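Local coordinates for diguanylate cyclase/phosphodiesterase-domain containing protein (Thermotoga maritima MSB8, PDB 6KHU) that is a putative diguanylate cyclase with a GGDEF-family domain, a domain that in active relatives makes cyclic di-GMP from GTP, at residues T31-K36 and E91-H96; D64-G67 and T73-L76; E84-I89 and Y109-E114. All blocks are in the same frame, centred on the assembly; numbering follows the deposited sequence.

Contact 1 of 3, residues T31-K36 and E91-H96; sequences TIFFVK and ERIKNH. With ZN (zinc ion), chain C.
Ile93 spreads its two branches over Phe33 and Val35, the residues of strand 30-37 that face helix 86-100. This is helix-on-sheet packing in the alpha/beta core of the GGDEF domain: the strand is flanked in its sheet by strands 73-79 and 105-112, and the helix lies across one face of it. Ile93 CD1 approaches Phe33 CD2 at 4.2 Å, oblique to the ring, while the shorter branch puts Ile93 CG2 4.4 Å from Val35 CG2. With CG1 beside the backbone N and opposite the carbonyl carbon (chi1 -64°), Ile93 spans two residues along one face of the strand. This is loose van der Waals contact between buried apolar groups. Only Phe33, Val35 and Ile93 touch, and the area hidden is small; the nearest CA atoms, Val35 CA and Ile93 CA, are 9.3 Å apart. Ile54 and Leu55 of helix 41-57 and Ile107 of strand 105-112 also touch Ile93, placing it where two helices meet the sheet. Farther out, Lys94 NZ and Glu91 OE2 form a long salt bridge of 3.7 Å along the helix surface.

The same helical turn carries a metal ligand. His96 ND1 donates to Arg92 O at 2.8 Å, with the oxygen near the plane of the imidazole and the donor above the carbonyl plane. His96 N reaches that oxygen from the opposite face of the carbonyl. The side-chain bond would restrain rotation of the imidazole and leave its other nitrogen to the metal. Glu57, the last residue of helix 41-57, supplies OE1 to the same ion, linking the two helices, and His96 NE2 binds zinc at 2.0 Å.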
loop_
_atom_site.group_PDB
_atom_site.type_symbol
_atom_site.label_atom_id
_atom_site.label_comp_id
_atom_site.label_asym_id
_atom_site.label_seq_id
_atom_site.Cartn_x
_atom_site.Cartn_y
_atom_site.Cartn_z
ATOM N N THR A 31 -0.716 -1.219 -8.862
ATOM C CA THR A 31 -1.725 -1.470 -7.845
ATOM C C THR A 31 -1.374 -0.734 -6.562
ATOM O O THR A 31 -0.206 -0.685 -6.165
ATOM C CB THR A 31 -1.869 -2.981 -7.604
ATOM O OG1 THR A 31 -2.316 -3.598 -8.821
ATOM C CG2 THR A 31 -2.890 -3.264 -6.512
ATOM N N ILE A 32 -2.393 -0.147 -5.937
ATOM C CA ILE A 32 -2.280 0.553 -4.662
ATOM C C ILE A 32 -2.896 -0.323 -3.579
ATOM O O ILE A 32 -4.019 -0.817 -3.739
ATOM C CB ILE A 32 -2.989 1.919 -4.702
ATOM C CG1 ILE A 32 -2.431 2.792 -5.831
ATOM C CG2 ILE A 32 -2.857 2.628 -3.361
ATOM C CD1 ILE A 32 -3.237 4.053 -6.082
ATOM N N PHE A 33 -2.178 -0.505 -2.476
ATOM C CA PHE A 33 -2.687 -1.233 -1.322
ATOM C C PHE A 33 -2.758 -0.277 -0.141
ATOM O O PHE A 33 -1.834 0.519 0.074
ATOM C CB PHE A 33 -1.789 -2.449 -0.942
ATOM C CG PHE A 33 -1.645 -3.493 -2.024
ATOM C CD1 PHE A 33 -0.768 -3.304 -3.077
ATOM C CD2 PHE A 33 -2.349 -4.683 -1.956
ATOM C CE1 PHE A 33 -0.616 -4.256 -4.057
ATOM C CE2 PHE A 33 -2.205 -5.642 -2.946
ATOM C CZ PHE A 33 -1.339 -5.422 -4.003
ATOM N N PHE A 34 -3.852 -0.362 0.628
ATOM C CA PHE A 34 -3.983 0.309 1.921
ATOM C C PHE A 34 -4.085 -0.730 3.033
ATOM O O PHE A 34 -4.835 -1.707 2.908
ATOM C CB PHE A 34 -5.245 1.190 1.974
ATOM C CG PHE A 34 -5.048 2.596 1.489
ATOM C CD1 PHE A 34 -4.225 2.869 0.405
ATOM C CD2 PHE A 34 -5.719 3.652 2.114
ATOM C CE1 PHE A 34 -4.057 4.182 -0.053
ATOM C CE2 PHE A 34 -5.567 4.960 1.667
ATOM C CZ PHE A 34 -4.733 5.230 0.579
ATOM N N VAL A 35 -3.359 -0.508 4.132
ATOM C CA VAL A 35 -3.471 -1.335 5.334
ATOM C C VAL A 35 -3.688 -0.411 6.531
ATOM O O VAL A 35 -2.842 0.439 6.824
ATOM C CB VAL A 35 -2.230 -2.221 5.552
ATOM C CG1 VAL A 35 -2.361 -3.012 6.857
ATOM C CG2 VAL A 35 -2.035 -3.173 4.377
ATOM N N LYS A 36 -4.820 -0.562 7.210
ATOM C CA LYS A 36 -5.100 0.189 8.426
ATOM C C LYS A 36 -5.016 -0.747 9.624
ATOM O O LYS A 36 -5.670 -1.795 9.639
ATOM C CB LYS A 36 -6.481 0.851 8.373
ATOM C CG LYS A 36 -6.837 1.583 9.670
ATOM C CD LYS A 36 -8.018 2.533 9.496
ATOM C CE LYS A 36 -8.428 3.108 10.847
ATOM N NZ LYS A 36 -9.567 4.063 10.755
ATOM N N GLU A 91 -2.679 -11.583 -0.518
ATOM C CA GLU A 91 -2.602 -12.782 0.313
ATOM C C GLU A 91 -1.262 -12.854 1.039
ATOM O O GLU A 91 -1.209 -13.211 2.223
ATOM C CB GLU A 91 -2.828 -14.032 -0.544
ATOM C CG GLU A 91 -3.479 -15.215 0.185
ATOM C CD GLU A 91 -4.765 -14.843 0.924
ATOM O OE1 GLU A 91 -5.036 -15.446 1.987
ATOM O OE2 GLU A 91 -5.511 -13.957 0.439
ATOM N N ARG A 92 -0.170 -12.498 0.350
ATOM C CA ARG A 92 1.141 -12.537 0.990
ATOM C C ARG A 92 1.194 -11.579 2.175
ATOM O O ARG A 92 1.696 -11.938 3.247
ATOM C CB ARG A 92 2.246 -12.209 -0.027
ATOM C CG ARG A 92 2.574 -13.348 -0.998
ATOM C CD ARG A 92 3.353 -12.855 -2.223
ATOM N NE ARG A 92 4.638 -12.267 -1.852
ATOM C CZ ARG A 92 5.285 -11.345 -2.563
ATOM N NH1 ARG A 92 6.455 -10.872 -2.132
ATOM N NH2 ARG A 92 4.771 -10.894 -3.705
ATOM N N ILE A 93 0.670 -10.362 2.007
ATOM C CA ILE A 93 0.636 -9.416 3.121
ATOM C C ILE A 93 -0.166 -10.003 4.282
ATOM O O ILE A 93 0.269 -9.967 5.445
ATOM C CB ILE A 93 0.069 -8.058 2.667
ATOM C CG1 ILE A 93 0.991 -7.407 1.619
ATOM C CG2 ILE A 93 -0.139 -7.141 3.883
ATOM C CD1 ILE A 93 0.311 -6.346 0.790
ATOM N N LYS A 94 -1.335 -10.585 3.975
ATOM C CA LYS A 94 -2.182 -11.166 5.021
ATOM C C LYS A 94 -1.477 -12.316 5.734
ATOM O O LYS A 94 -1.511 -12.400 6.969
ATOM C CB LYS A 94 -3.512 -11.640 4.422
ATOM C CG LYS A 94 -4.396 -10.488 3.888
ATOM C CD LYS A 94 -5.893 -10.831 3.901
ATOM C CE LYS A 94 -6.236 -11.850 2.824
ATOM N NZ LYS A 94 -7.713 -11.983 2.614
ATOM N N ASN A 95 -0.814 -13.191 4.970
ATOM C CA ASN A 95 -0.053 -14.298 5.551
ATOM C C ASN A 95 1.033 -13.800 6.499
ATOM O O ASN A 95 1.247 -14.386 7.565
ATOM C CB ASN A 95 0.579 -15.147 4.448
ATOM C CG ASN A 95 -0.446 -15.958 3.670
ATOM O OD1 ASN A 95 -1.610 -16.020 4.045
ATOM N ND2 ASN A 95 -0.002 -16.593 2.587
ATOM N N HIS A 96 1.737 -12.729 6.129
ATOM C CA HIS A 96 2.758 -12.196 7.034
ATOM C C HIS A 96 2.132 -11.638 8.304
ATOM O O HIS A 96 2.648 -11.861 9.409
ATOM C CB HIS A 96 3.596 -11.131 6.335
ATOM C CG HIS A 96 4.620 -11.695 5.397
ATOM N ND1 HIS A 96 4.280 -12.314 4.212
ATOM C CD2 HIS A 96 5.970 -11.759 5.483
ATOM C CE1 HIS A 96 5.378 -12.737 3.608
ATOM N NE2 HIS A 96 6.419 -12.412 4.358
HETATM ZN ZN ZN C . 8.320 -12.755 3.747
#

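Contact 2 of 3, residues D64-G67 and T73-L76; sequences DSVG and TFAL
The beta hairpin of strands 65-68 and 73-79, the element that bears the signature turn in GGDEF domains, is zipped together here by antiparallel pairing, the strand axes at 163°. Gly67 and Ala75 form a hydrogen-bonded pair: Gly67 N gives its proton to Ala75 O at 2.8 Å, and Ala75 N to Gly67 O at 2.9 Å, both nearly straight. Val66 and Leu76 make the neighbouring non-hydrogen-bonded pair, with Leu76 CA 3.2 Å from Ser65 O in a CA-H...O contact. Both side chains emerge on one face of the sheet, where Val66 CG2 meets Leu76 CD1 at 3.8 Å. Leu76 CG stands opposite its own backbone N (chi1 161°), and with chi2 at 79° Leu76 CD1 leans over the partner strand, 3.4 Å from Ser65 O. The other methyl of valine, Val66 CG1, reaches Phe74 CD1 at 4.1 Å, oblique to the ring, while Gly67 O lies at the edge of that ring. Leu48, Ile51 and Leu55 of helix 41-57 cover Phe74, and Ser65 OG turns back to Leu63 O. By sequence Thr73 and Phe74 occupy the last two positions of the GGDEF signature, threonine standing where the glutamate would be, consistent with a degenerate version of the hairpin that carries the active site in cyclases of this family.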
loop_
_atom_site.group_PDB
_atom_site.type_symbol
_atom_site.label_atom_id
_atom_site.label_comp_id
_atom_site.label_asym_id
_atom_site.label_seq_id
_atom_site.Cartn_x
_atom_site.Cartn_y
_atom_site.Cartn_z
ATOM N N ASP A 64 8.674 1.390 -6.601
ATOM C CA ASP A 64 7.664 0.920 -5.655
ATOM C C ASP A 64 7.874 1.595 -4.302
ATOM O O ASP A 64 9.009 1.777 -3.855
ATOM C CB ASP A 64 7.744 -0.598 -5.491
ATOM C CG ASP A 64 7.479 -1.359 -6.779
ATOM O OD1 ASP A 64 6.828 -0.830 -7.704
ATOM O OD2 ASP A 64 7.902 -2.524 -6.849
ATOM N N SER A 65 6.780 1.993 -3.648
ATOM C CA SER A 65 6.917 2.859 -2.482
ATOM C C SER A 65 5.909 2.511 -1.392
ATOM O O SER A 65 4.764 2.134 -1.662
ATOM C CB SER A 65 6.753 4.353 -2.843
ATOM O OG SER A 65 7.488 4.707 -4.004
ATOM N N VAL A 66 6.351 2.707 -0.152
ATOM C CA VAL A 66 5.538 2.563 1.049
ATOM C C VAL A 66 5.420 3.928 1.707
ATOM O O VAL A 66 6.426 4.633 1.878
ATOM C CB VAL A 66 6.167 1.556 2.032
ATOM C CG1 VAL A 66 5.287 1.391 3.267
ATOM C CG2 VAL A 66 6.435 0.241 1.352
ATOM N N GLY A 67 4.210 4.280 2.121
ATOM C CA GLY A 67 3.972 5.557 2.752
ATOM C C GLY A 67 3.212 5.421 4.054
ATOM O O GLY A 67 2.361 4.541 4.218
ATOM N N THR A 73 -2.480 4.100 9.237
ATOM C CA THR A 73 -2.673 3.496 7.928
ATOM C C THR A 73 -1.384 3.600 7.127
ATOM O O THR A 73 -0.732 4.645 7.121
ATOM C CB THR A 73 -3.830 4.168 7.159
ATOM O OG1 THR A 73 -5.048 4.039 7.906
ATOM C CG2 THR A 73 -4.023 3.519 5.794
ATOM N N PHE A 74 -1.007 2.507 6.473
ATOM C CA PHE A 74 0.051 2.532 5.477
ATOM C C PHE A 74 -0.549 2.444 4.082
ATOM O O PHE A 74 -1.626 1.870 3.883
ATOM C CB PHE A 74 1.027 1.369 5.648
ATOM C CG PHE A 74 1.965 1.518 6.802
ATOM C CD1 PHE A 74 3.115 2.280 6.681
ATOM C CD2 PHE A 74 1.714 0.863 8.003
ATOM C CE1 PHE A 74 4.005 2.400 7.752
ATOM C CE2 PHE A 74 2.596 0.975 9.080
ATOM C CZ PHE A 74 3.740 1.746 8.952
ATOM N N ALA A 75 0.177 2.989 3.113
ATOM C CA ALA A 75 -0.135 2.776 1.713
ATOM C C ALA A 75 1.092 2.224 1.000
ATOM O O ALA A 75 2.232 2.389 1.449
ATOM C CB ALA A 75 -0.630 4.065 1.044
ATOM N N LEU A 76 0.834 1.544 -0.113
ATOM C CA LEU A 76 1.858 0.924 -0.933
ATOM C C LEU A 76 1.386 0.968 -2.375
ATOM O O LEU A 76 0.205 0.715 -2.651
ATOM C CB LEU A 76 2.110 -0.532 -0.515
ATOM C CG LEU A 76 2.814 -1.475 -1.492
ATOM C CD1 LEU A 76 4.339 -1.236 -1.480
ATOM C CD2 LEU A 76 2.499 -2.941 -1.147
#

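Contact 3 of 3, residues E84-I89 and Y109-E114; sequences ETAPNI and YKSYPE
Helix 86-100 begins beside edge strand 105-112 with Ala86 CA and Ser111 CA the nearest backbone pair, 7.3 Å apart. The helix is the connection of a beta-alpha-beta crossover: it links strand 73-79 to 105-112, which runs parallel to it with strand 30-37 lying between them. Its first residues rest on side chains of the strand the helix leads to. Ala86 CB fits between two of these, 3.6 Å from Tyr109 CE1 and equally far from Ser111 OG, and Ala86 O lies over one face of the tyrosine ring. At the phenol end Pro87 crosses the ring obliquely, its CG 3.4 Å from Tyr109 OH and its CD at 3.9 Å. Tyr109 holds CG between its backbone N and carbonyl carbon (chi1 67°), a crowded position that swings the ring under the first turn of the helix. An alanine in place of Tyr109 is likely to open a gap beneath that turn, leaving Pro87 without the phenol end it packs on and Ala86 CB with less to rest against. Apolar packing carries the contact, helped by Thr31 of strand 30-37, which touches both Ala86 and Tyr109. Ser111 is buried, and the methyl group of alanine offers nothing to its polar end; that end is satisfied by the neighbouring strand, where Thr31 OG1 is hydrogen-bonded to Ser111 OG.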
loop_
_atom_site.group_PDB
_atom_site.type_symbol
_atom_site.label_atom_id
_atom_site.label_comp_id
_atom_site.label_asym_id
_atom_site.label_seq_id
_atom_site.Cartn_x
_atom_site.Cartn_y
_atom_site.Cartn_z
ATOM N N GLU A 84 -4.655 -9.342 -12.309
ATOM C CA GLU A 84 -4.302 -10.759 -12.262
ATOM C C GLU A 84 -3.471 -11.090 -11.024
ATOM O O GLU A 84 -3.755 -12.065 -10.320
ATOM C CB GLU A 84 -3.550 -11.147 -13.537
ATOM C CG GLU A 84 -3.304 -12.642 -13.705
ATOM C CD GLU A 84 -4.482 -13.377 -14.327
ATOM O OE1 GLU A 84 -5.550 -12.754 -14.520
ATOM O OE2 GLU A 84 -4.339 -14.582 -14.629
ATOM N N THR A 85 -2.436 -10.296 -10.736
ATOM C CA THR A 85 -1.501 -10.659 -9.677
ATOM C C THR A 85 -1.711 -9.893 -8.375
ATOM O O THR A 85 -1.149 -10.291 -7.349
ATOM C CB THR A 85 -0.061 -10.461 -10.155
ATOM O OG1 THR A 85 0.095 -9.126 -10.660
ATOM C CG2 THR A 85 0.261 -11.476 -11.262
ATOM N N ALA A 86 -2.496 -8.821 -8.388
ATOM C CA ALA A 86 -2.803 -8.101 -7.157
ATOM C C ALA A 86 -3.323 -8.990 -6.033
ATOM O O ALA A 86 -2.909 -8.764 -4.881
ATOM C CB ALA A 86 -3.806 -6.972 -7.437
ATOM N N PRO A 87 -4.219 -9.963 -6.259
ATOM C CA PRO A 87 -4.679 -10.794 -5.126
ATOM C C PRO A 87 -3.573 -11.608 -4.489
ATOM O O PRO A 87 -3.621 -11.848 -3.276
ATOM C CB PRO A 87 -5.742 -11.708 -5.756
ATOM C CG PRO A 87 -6.181 -10.990 -6.998
ATOM C CD PRO A 87 -4.953 -10.290 -7.496
ATOM N N ASN A 88 -2.599 -12.074 -5.276
ATOM C CA ASN A 88 -1.485 -12.826 -4.707
ATOM C C ASN A 88 -0.683 -11.965 -3.741
ATOM O O ASN A 88 -0.253 -12.441 -2.683
ATOM C CB ASN A 88 -0.566 -13.344 -5.813
ATOM C CG ASN A 88 -1.297 -14.169 -6.871
ATOM O OD1 ASN A 88 -2.484 -13.967 -7.148
ATOM N ND2 ASN A 88 -0.572 -15.097 -7.482
ATOM N N ILE A 89 -0.446 -10.702 -4.101
ATOM C CA ILE A 89 0.277 -9.808 -3.202
ATOM C C ILE A 89 -0.521 -9.578 -1.928
ATOM O O ILE A 89 0.027 -9.619 -0.821
ATOM C CB ILE A 89 0.614 -8.487 -3.911
ATOM C CG1 ILE A 89 1.633 -8.750 -5.018
ATOM C CG2 ILE A 89 1.142 -7.459 -2.903
ATOM C CD1 ILE A 89 1.892 -7.563 -5.890
ATOM N N TYR A 109 -7.233 -2.990 -1.909
ATOM C CA TYR A 109 -6.376 -2.592 -3.018
ATOM C C TYR A 109 -7.209 -2.146 -4.214
ATOM O O TYR A 109 -8.361 -2.557 -4.377
ATOM C CB TYR A 109 -5.401 -3.722 -3.426
ATOM C CG TYR A 109 -6.054 -4.947 -4.030
ATOM C CD1 TYR A 109 -6.397 -4.984 -5.373
ATOM C CD2 TYR A 109 -6.311 -6.073 -3.255
ATOM C CE1 TYR A 109 -6.990 -6.103 -5.931
ATOM C CE2 TYR A 109 -6.906 -7.201 -3.805
ATOM C CZ TYR A 109 -7.241 -7.205 -5.145
ATOM O OH TYR A 109 -7.825 -8.318 -5.703
ATOM N N LYS A 110 -6.604 -1.293 -5.047
ATOM C CA LYS A 110 -7.195 -0.821 -6.294
ATOM C C LYS A 110 -6.132 -0.928 -7.377
ATOM O O LYS A 110 -5.014 -0.443 -7.186
ATOM C CB LYS A 110 -7.675 0.624 -6.176
ATOM C CG LYS A 110 -8.876 0.826 -5.279
ATOM C CD LYS A 110 -10.156 0.485 -5.999
ATOM C CE LYS A 110 -11.366 0.613 -5.076
ATOM N NZ LYS A 110 -12.631 0.430 -5.843
ATOM N N SER A 111 -6.458 -1.578 -8.493
ATOM C CA SER A 111 -5.511 -1.753 -9.590
ATOM C C SER A 111 -5.832 -0.785 -10.721
ATOM O O SER A 111 -6.997 -0.628 -11.105
ATOM C CB SER A 111 -5.530 -3.190 -10.118
ATOM O OG SER A 111 -5.156 -4.102 -9.101
ATOM N N TYR A 112 -4.806 -0.138 -11.242
ATOM C CA TYR A 112 -4.954 0.698 -12.416
ATOM C C TYR A 112 -4.541 -0.102 -13.639
ATOM O O TYR A 112 -3.518 -0.784 -13.602
ATOM C CB TYR A 112 -4.074 1.951 -12.307
ATOM C CG TYR A 112 -4.020 2.787 -13.579
ATOM C CD1 TYR A 112 -4.981 3.751 -13.825
ATOM C CD2 TYR A 112 -3.005 2.608 -14.530
ATOM C CE1 TYR A 112 -4.961 4.522 -14.978
ATOM C CE2 TYR A 112 -2.968 3.393 -15.702
ATOM C CZ TYR A 112 -3.963 4.344 -15.913
ATOM O OH TYR A 112 -3.974 5.129 -17.044
ATOM N N PRO A 113 -5.272 -0.053 -14.758
ATOM C CA PRO A 113 -6.480 0.740 -15.028
ATOM C C PRO A 113 -7.820 0.025 -14.821
ATOM O O PRO A 113 -8.865 0.659 -15.029
ATOM C CB PRO A 113 -6.320 1.086 -16.511
ATOM C CG PRO A 113 -5.663 -0.170 -17.081
ATOM C CD PRO A 113 -4.746 -0.686 -15.989
ATOM N N GLU A 114 -7.814 -1.252 -14.418
ATOM C CA GLU A 114 -9.058 -2.023 -14.465
ATOM C C GLU A 114 -10.023 -1.611 -13.361
ATOM O O GLU A 114 -11.241 -1.588 -13.571
ATOM C CB GLU A 114 -8.758 -3.520 -14.386
ATOM C CG GLU A 114 -8.359 -4.127 -15.728
ATOM C CD GLU A 114 -9.023 -5.477 -16.003
ATOM O OE1 GLU A 114 -8.608 -6.486 -15.384
ATOM O OE2 GLU A 114 -9.949 -5.525 -16.850
#

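All three contacts belong to one alpha/beta domain and share its central sheet, in which strand 30-37 lies between strands 73-79 and 105-112. Contacts 1 and 2 have centres about 10 Å apart, contacts 1 and 3 about 11 Å, and contacts 2 and 3 about 15 Å. Contact 1 is the middle member: its strand pairs with 73-79 through Phe33 N and Leu76 O and with 105-112 through Ile32 N and Lys110 O. Along the chain the hairpin of contact 2 nests inside the loop closed by contact 1, whereas contacts 1 and 3 interleave, so that helix 86-100 packs on strands 30-37 and 105-112 while the hairpin joins the same sheet through strand 73-79.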